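Long-range contacts in GH18 chiitnase (Pseudoalteromonas aurantia, PDB 6K7Z), which probably cleaves chitin internally, hydrolysing beta-1,4 links between N-acetylglucosamine units as an endochitinase of glycoside hydrolase family 18: residues Pro38-Val42 with Lys95-Leu100; Val174-Gln179 with Leu211-Ser215; Ser203-Asn207 with Gln251-Gly255. All coordinates share one frame; numbering follows the deposited sequence.

Followed from the N terminus, the chain illustrates how a beta/alpha barrel joins its surrounding helices to the loops and the added strand. Contact 1 closes first, bringing the short strand beside barrel strand 25-33 against helix 93-106, with 52 residues between the two segments. Contact 2 opens on helix 169-177 and closes on the loop that follows helix 198-209. Before it closes, contact 3 has already opened on that same helix; it closes just ahead of strand 256-260, so contacts 2 and 3 cross, their centres about 15 Å apart. Contact 1 stands apart in series, on the opposite side of the chain's centre from contact 3, with about 34 Å between their centres.

Contact 1. Residues Pro38-Val42 with Lys95-Leu100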
# COMPACT_ATOMS: atom_id res chain seq x y z
N PRO A 38 -3.08 20.53 7.45
CA PRO A 38 -2.59 19.16 7.19
C PRO A 38 -3.07 18.15 8.20
O PRO A 38 -3.10 16.95 7.89
CB PRO A 38 -1.06 19.31 7.24
CG PRO A 38 -0.78 20.78 7.25
CD PRO A 38 -1.99 21.46 7.80
N PHE A 39 -3.43 18.57 9.42
CA PHE A 39 -3.88 17.62 10.42
C PHE A 39 -5.35 17.29 10.29
O PHE A 39 -5.81 16.36 10.97
CB PHE A 39 -3.56 18.13 11.82
CG PHE A 39 -2.10 18.11 12.14
CD1 PHE A 39 -1.51 16.97 12.65
CD2 PHE A 39 -1.31 19.22 11.90
CE1 PHE A 39 -0.15 16.93 12.94
CE2 PHE A 39 0.06 19.20 12.19
CZ PHE A 39 0.63 18.05 12.70
N ASN A 40 -6.09 18.01 9.46
CA ASN A 40 -7.46 17.64 9.10
C ASN A 40 -7.40 16.68 7.92
O ASN A 40 -6.97 17.07 6.83
CB ASN A 40 -8.29 18.87 8.76
CG ASN A 40 -8.51 19.79 9.94
OD1 ASN A 40 -8.34 19.38 11.10
ND2 ASN A 40 -8.88 21.04 9.67
N LEU A 41 -7.82 15.44 8.13
CA LEU A 41 -7.72 14.40 7.12
C LEU A 41 -9.04 14.28 6.36
O LEU A 41 -10.11 14.23 6.98
CB LEU A 41 -7.35 13.06 7.76
CG LEU A 41 -6.11 13.12 8.66
CD1 LEU A 41 -5.69 11.72 9.13
CD2 LEU A 41 -4.96 13.82 7.96
N VAL A 42 -8.97 14.24 5.03
CA VAL A 42 -10.17 14.20 4.20
C VAL A 42 -10.11 12.99 3.27
O VAL A 42 -9.04 12.58 2.82
CB VAL A 42 -10.37 15.49 3.37
CG1 VAL A 42 -10.58 16.70 4.29
CG2 VAL A 42 -9.18 15.71 2.44
N LYS A 95 -0.19 13.13 17.05
CA LYS A 95 -1.50 13.66 16.72
C LYS A 95 -2.03 13.03 15.44
O LYS A 95 -3.21 12.66 15.37
CB LYS A 95 -1.42 15.18 16.58
CG LYS A 95 -2.75 15.86 16.32
CD LYS A 95 -2.65 17.38 16.45
CE LYS A 95 -4.04 18.02 16.41
NZ LYS A 95 -4.02 19.51 16.36
N LEU A 96 -1.18 12.91 14.42
CA LEU A 96 -1.56 12.22 13.20
C LEU A 96 -1.96 10.78 13.49
O LEU A 96 -3.02 10.30 13.05
CB LEU A 96 -0.41 12.27 12.19
CG LEU A 96 -0.61 11.51 10.88
CD1 LEU A 96 -1.80 12.07 10.12
CD2 LEU A 96 0.64 11.56 10.01
N ALA A 97 -1.14 10.07 14.28
CA ALA A 97 -1.45 8.68 14.61
C ALA A 97 -2.81 8.57 15.28
O ALA A 97 -3.58 7.66 14.97
CB ALA A 97 -0.36 8.11 15.52
N ASP A 98 -3.12 9.49 16.20
CA ASP A 98 -4.39 9.42 16.90
C ASP A 98 -5.55 9.64 15.94
O ASP A 98 -6.57 8.94 16.03
CB ASP A 98 -4.44 10.45 18.03
CG ASP A 98 -5.83 10.58 18.62
OD1 ASP A 98 -6.22 9.69 19.42
OD2 ASP A 98 -6.54 11.55 18.28
N SER A 99 -5.41 10.59 15.02
CA SER A 99 -6.46 10.80 14.02
C SER A 99 -6.65 9.56 13.15
O SER A 99 -7.79 9.16 12.87
CB SER A 99 -6.11 12.01 13.15
OG SER A 99 -6.00 13.18 13.94
N LEU A 100 -5.56 8.95 12.70
CA LEU A 100 -5.67 7.76 11.87
C LEU A 100 -6.29 6.59 12.64
O LEU A 100 -7.20 5.91 12.14
CB LEU A 100 -4.30 7.37 11.32
CG LEU A 100 -3.68 8.22 10.21
CD1 LEU A 100 -2.26 7.77 9.94
CD2 LEU A 100 -4.49 8.15 8.93
O HOH W 1 -4.40 14.97 12.98
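Leu41 reaches helix 93-106 with a single methyl, CD1, which settles among three residues of one helical turn. Leu41 CD1 lies 3.8 Å from Leu100 CD2 and 4.0 Å from Leu96 CD1, and the leucine crosses both of these side chains at about a right angle, while the CB of Ser99 adds a third wall. A second apolar touch is made by Phe39, whose CD1 comes 4.0 Å from Lys95 CD. The lysine is extended throughout and has CG anti to its own backbone nitrogen (chi1 -176°), which carries its methylenes obliquely past CD1 of the ring, the two side chains crossing at about a right angle. Its ammonium ends 5.3 Å from the ring centroid of Phe39, as measured from Lys95 NZ, at most a weak cation-pi attraction.

Between these two patches a water ties the loop to the helix. It donates one bond to the carbonyl of Phe39, 2.8 Å from Phe39 O, and another to the hydroxyl of Ser99, 2.6 Å from Ser99 OG. The same water lies in the plane of the Phe39 ring, at its edge.

Further out, Phe76 of strand 71-77 backs Leu41, Leu96 and Leu100, and Leu89 of helix 83-89 touches both Phe39 and Leu96. Asn37 OD1 holds the amide of Phe39, and Asp92 OD1 that of Lys95. The whole is a decoration of a beta/alpha (TIM) barrel: an antiparallel strand added beside barrel strand 25-33 rests on the second of the two helices in the crossover from strand 71-77 to strand 111-115.

Contact 2. Residues Val174-Gln179 with Leu211-Ser215; sequences VELVGQ and LPNMS
The carbonyl oxygen of Val174 is gripped by two N-H groups, one from its own helix and one from the facing turn. Gly178 N supplies the helical bond. Across the contact, Asn213 ND2 donates to Val174 O over 2.9 Å, almost straight at 174°, and the geometry is flat at both ends: the donor lies in the carbonyl plane and the acceptor close to the amide plane.

What delivers this amide is a type II beta turn running from Leu211 to Met214. Pro212 occupies its second position and Asn213 its third, with the positive phi (72°) expected there. Gly178, having no side chain, lets Asn213 CB approach to 3.9 Å from Gly178 CA; a CB on the glycine would clash with Asn213 CB and with Val174 O. Beyond it, Gln179 lies alongside Asn213 and points the same way, yet the two amide planes are 66° apart and their ends do not bond. The Gln179 amide instead turns back on its own segment, with NE2 donating to Leu176 O at 3.3 Å.

Carbon contacts flank the polar centre. Glu175 CG lies 3.8 Å from Pro212 CG, the acidic chain running beside the proline ring. Met214 bends at chi2 and chi3, which brings its CE to 3.9 Å from Val174 CG1 and equally near Gly178 O. Leu184 of strand 183-187 lies behind both Val174 and Met214, while Lys218 bonds Gly178 O and would probably polarise that carbonyl.

The polar link is therefore neutral: Val174 O takes a side-chain donor beside its helical bond, and a bond so straight and coplanar probably holds the asparagine amide in one rotation.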
# COMPACT_ATOMS: atom_id res chain seq x y z
N VAL A 174 12.73 0.05 7.55
CA VAL A 174 12.57 -1.35 7.95
C VAL A 174 13.62 -1.75 8.98
O VAL A 174 13.35 -2.58 9.85
CB VAL A 174 12.59 -2.31 6.74
CG1 VAL A 174 11.43 -2.01 5.79
CG2 VAL A 174 13.93 -2.27 6.01
N GLU A 175 14.80 -1.13 8.92
CA GLU A 175 15.82 -1.44 9.91
C GLU A 175 15.40 -1.05 11.32
O GLU A 175 15.75 -1.74 12.28
CB GLU A 175 17.12 -0.75 9.54
CG GLU A 175 17.87 -1.52 8.47
CD GLU A 175 18.99 -0.74 7.85
OE1 GLU A 175 19.07 0.49 8.05
OE2 GLU A 175 19.79 -1.36 7.14
N LEU A 176 14.65 0.04 11.47
CA LEU A 176 14.26 0.52 12.79
C LEU A 176 12.91 -0.02 13.27
O LEU A 176 12.76 -0.28 14.47
CB LEU A 176 14.23 2.04 12.82
CG LEU A 176 15.55 2.73 13.23
CD1 LEU A 176 15.95 2.28 14.63
CD2 LEU A 176 16.66 2.45 12.24
N VAL A 177 11.92 -0.18 12.38
CA VAL A 177 10.57 -0.54 12.81
C VAL A 177 9.95 -1.62 11.93
O VAL A 177 8.74 -1.86 12.00
CB VAL A 177 9.63 0.69 12.85
CG1 VAL A 177 10.14 1.75 13.84
CG2 VAL A 177 9.43 1.26 11.43
N GLY A 178 10.76 -2.29 11.10
CA GLY A 178 10.22 -3.34 10.25
C GLY A 178 9.43 -4.39 11.01
O GLY A 178 8.45 -4.94 10.49
N GLN A 179 9.83 -4.68 12.26
CA GLN A 179 9.12 -5.66 13.06
C GLN A 179 7.70 -5.24 13.38
O GLN A 179 6.87 -6.09 13.74
CB GLN A 179 9.90 -5.94 14.35
CG GLN A 179 9.92 -4.79 15.35
CD GLN A 179 10.88 -3.65 14.98
OE1 GLN A 179 11.65 -3.73 14.01
NE2 GLN A 179 10.85 -2.58 15.77
N LEU A 211 16.29 -7.71 3.51
CA LEU A 211 16.59 -6.56 4.35
C LEU A 211 16.33 -6.90 5.82
O LEU A 211 15.56 -7.81 6.12
CB LEU A 211 15.74 -5.35 3.92
CG LEU A 211 16.16 -4.66 2.62
CD1 LEU A 211 15.08 -3.72 2.12
CD2 LEU A 211 17.48 -3.91 2.78
N PRO A 212 16.98 -6.21 6.75
CA PRO A 212 16.72 -6.47 8.17
C PRO A 212 15.24 -6.34 8.50
O PRO A 212 14.57 -5.39 8.08
CB PRO A 212 17.56 -5.40 8.88
CG PRO A 212 18.74 -5.16 7.93
CD PRO A 212 18.13 -5.30 6.54
N ASN A 213 14.72 -7.33 9.24
CA ASN A 213 13.34 -7.47 9.68
C ASN A 213 12.39 -7.84 8.55
O ASN A 213 11.21 -8.08 8.82
CB ASN A 213 12.81 -6.21 10.39
CG ASN A 213 13.61 -5.88 11.62
OD1 ASN A 213 13.86 -6.74 12.45
ND2 ASN A 213 14.07 -4.63 11.71
N MET A 214 12.85 -7.91 7.32
CA MET A 214 11.97 -8.27 6.22
C MET A 214 12.05 -9.77 5.94
O MET A 214 12.88 -10.50 6.48
CB MET A 214 12.32 -7.46 4.97
CG MET A 214 11.94 -5.99 5.10
SD MET A 214 10.15 -5.74 5.14
CE MET A 214 9.88 -5.41 6.88
N SER A 215 11.14 -10.22 5.08
CA SER A 215 11.06 -11.62 4.66
C SER A 215 10.14 -11.69 3.44
O SER A 215 9.48 -10.69 3.12
CB SER A 215 10.51 -12.47 5.80
OG SER A 215 9.16 -12.12 6.04

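Contact 3. Residues Ser203-Asn207 with Gln251-Gly255; sequences SSYLN and QSSLG
Tyr205 reaches from helix 198-209 to the backbone of Gly255, at the entry to strand 256-260 in the beta/alpha barrel. In this fold helices surround the parallel strands, and here one helix side chain packs on Ile248 of the neighbouring helix 237-251 and ends at the loop between that helix and strand 256-260.

The polar interactions gather at the phenol. Gly255 N donates to Tyr205 OH at 2.9 Å with an angle of 170°, approaching at the ring edge near its plane. The same hydroxyl is hydrogen-bonded to Val219 O, where strand 219-224 begins, so one oxygen links the starts of two adjacent barrel strands; the backbone of Gly255 is also paired with Lys3, at the first strand. The ring gets there because CG stands opposite the backbone nitrogen across the CA-CB bond (chi1 180°), which carries the phenol toward the 251-255 loop. A phenylalanine here would probably keep the ring packing but leave Gly255 N without its acceptor and Val219 O without the hydroxyl.

The van der Waals contacts are shared between Tyr205 and Leu206. Leu254 crosses the tyrosine at about a right angle, its CD1 coming 3.7 Å from Tyr205 CZ in an oblique approach, and Ile248 touches both of them. Leu206 divides its methyls between two partners: CD2 meets Ser252 CB at 3.8 Å, while CD1 meets the polar amide end of Gln251, 3.6 Å from Gln251 NE2.

Within the loop, Ser252 is the first residue past helix 237-251 to leave helical backbone angles, and its OG donates to a lone pair of Ser253 O, in the carbonyl plane, at 3.2 Å.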
# COMPACT_ATOMS: atom_id res chain seq x y z
N SER A 203 15.01 -9.83 -9.12
CA SER A 203 16.22 -9.69 -8.32
C SER A 203 16.00 -8.69 -7.19
O SER A 203 16.39 -8.94 -6.04
CB SER A 203 17.40 -9.28 -9.19
OG SER A 203 17.16 -8.04 -9.83
N SER A 204 15.35 -7.57 -7.49
CA SER A 204 15.07 -6.58 -6.45
C SER A 204 14.14 -7.15 -5.39
O SER A 204 14.39 -6.96 -4.19
CB SER A 204 14.49 -5.31 -7.06
OG SER A 204 15.47 -4.61 -7.82
N TYR A 205 13.06 -7.83 -5.80
CA TYR A 205 12.18 -8.47 -4.82
C TYR A 205 12.96 -9.35 -3.85
O TYR A 205 12.78 -9.27 -2.63
CB TYR A 205 11.09 -9.29 -5.52
CG TYR A 205 10.18 -9.95 -4.52
CD1 TYR A 205 9.10 -9.26 -3.98
CD2 TYR A 205 10.44 -11.23 -4.05
CE1 TYR A 205 8.28 -9.84 -3.03
CE2 TYR A 205 9.63 -11.82 -3.10
CZ TYR A 205 8.55 -11.11 -2.59
OH TYR A 205 7.75 -11.68 -1.63
N LEU A 206 13.84 -10.20 -4.38
CA LEU A 206 14.60 -11.09 -3.50
C LEU A 206 15.48 -10.29 -2.54
O LEU A 206 15.54 -10.60 -1.34
CB LEU A 206 15.44 -12.05 -4.34
CG LEU A 206 14.64 -13.02 -5.21
CD1 LEU A 206 15.58 -13.77 -6.18
CD2 LEU A 206 13.86 -13.98 -4.34
N ASN A 207 16.14 -9.25 -3.04
CA ASN A 207 16.95 -8.39 -2.18
C ASN A 207 16.11 -7.79 -1.07
O ASN A 207 16.55 -7.72 0.09
CB ASN A 207 17.59 -7.27 -3.01
CG ASN A 207 18.68 -7.77 -3.92
OD1 ASN A 207 19.19 -8.87 -3.75
ND2 ASN A 207 19.08 -6.94 -4.88
N GLN A 251 12.95 -19.73 -6.39
CA GLN A 251 14.03 -19.40 -5.48
C GLN A 251 13.73 -19.14 -4.04
O GLN A 251 14.60 -19.22 -3.27
CB GLN A 251 14.74 -18.18 -5.94
CG GLN A 251 15.42 -18.30 -7.23
CD GLN A 251 16.51 -17.30 -7.35
OE1 GLN A 251 17.40 -17.22 -6.48
NE2 GLN A 251 16.43 -16.49 -8.39
N SER A 252 12.50 -18.79 -3.72
CA SER A 252 12.11 -18.42 -2.42
C SER A 252 10.61 -18.59 -2.32
O SER A 252 10.03 -19.35 -3.05
CB SER A 252 12.49 -16.92 -2.32
OG SER A 252 12.04 -16.29 -1.19
N SER A 253 10.00 -17.92 -1.38
CA SER A 253 8.55 -17.83 -1.38
C SER A 253 8.17 -16.41 -1.78
O SER A 253 9.02 -15.52 -1.90
CB SER A 253 7.95 -18.23 -0.03
OG SER A 253 8.53 -17.52 1.04
N LEU A 254 6.87 -16.24 -2.04
CA LEU A 254 6.32 -14.98 -2.53
C LEU A 254 5.27 -14.51 -1.54
O LEU A 254 4.26 -15.19 -1.33
CB LEU A 254 5.73 -15.16 -3.93
CG LEU A 254 5.00 -13.97 -4.55
CD1 LEU A 254 5.86 -12.70 -4.50
CD2 LEU A 254 4.57 -14.27 -5.99
N GLY A 255 5.52 -13.35 -0.92
CA GLY A 255 4.57 -12.83 0.04
C GLY A 255 3.21 -12.55 -0.56
O GLY A 255 2.18 -12.74 0.10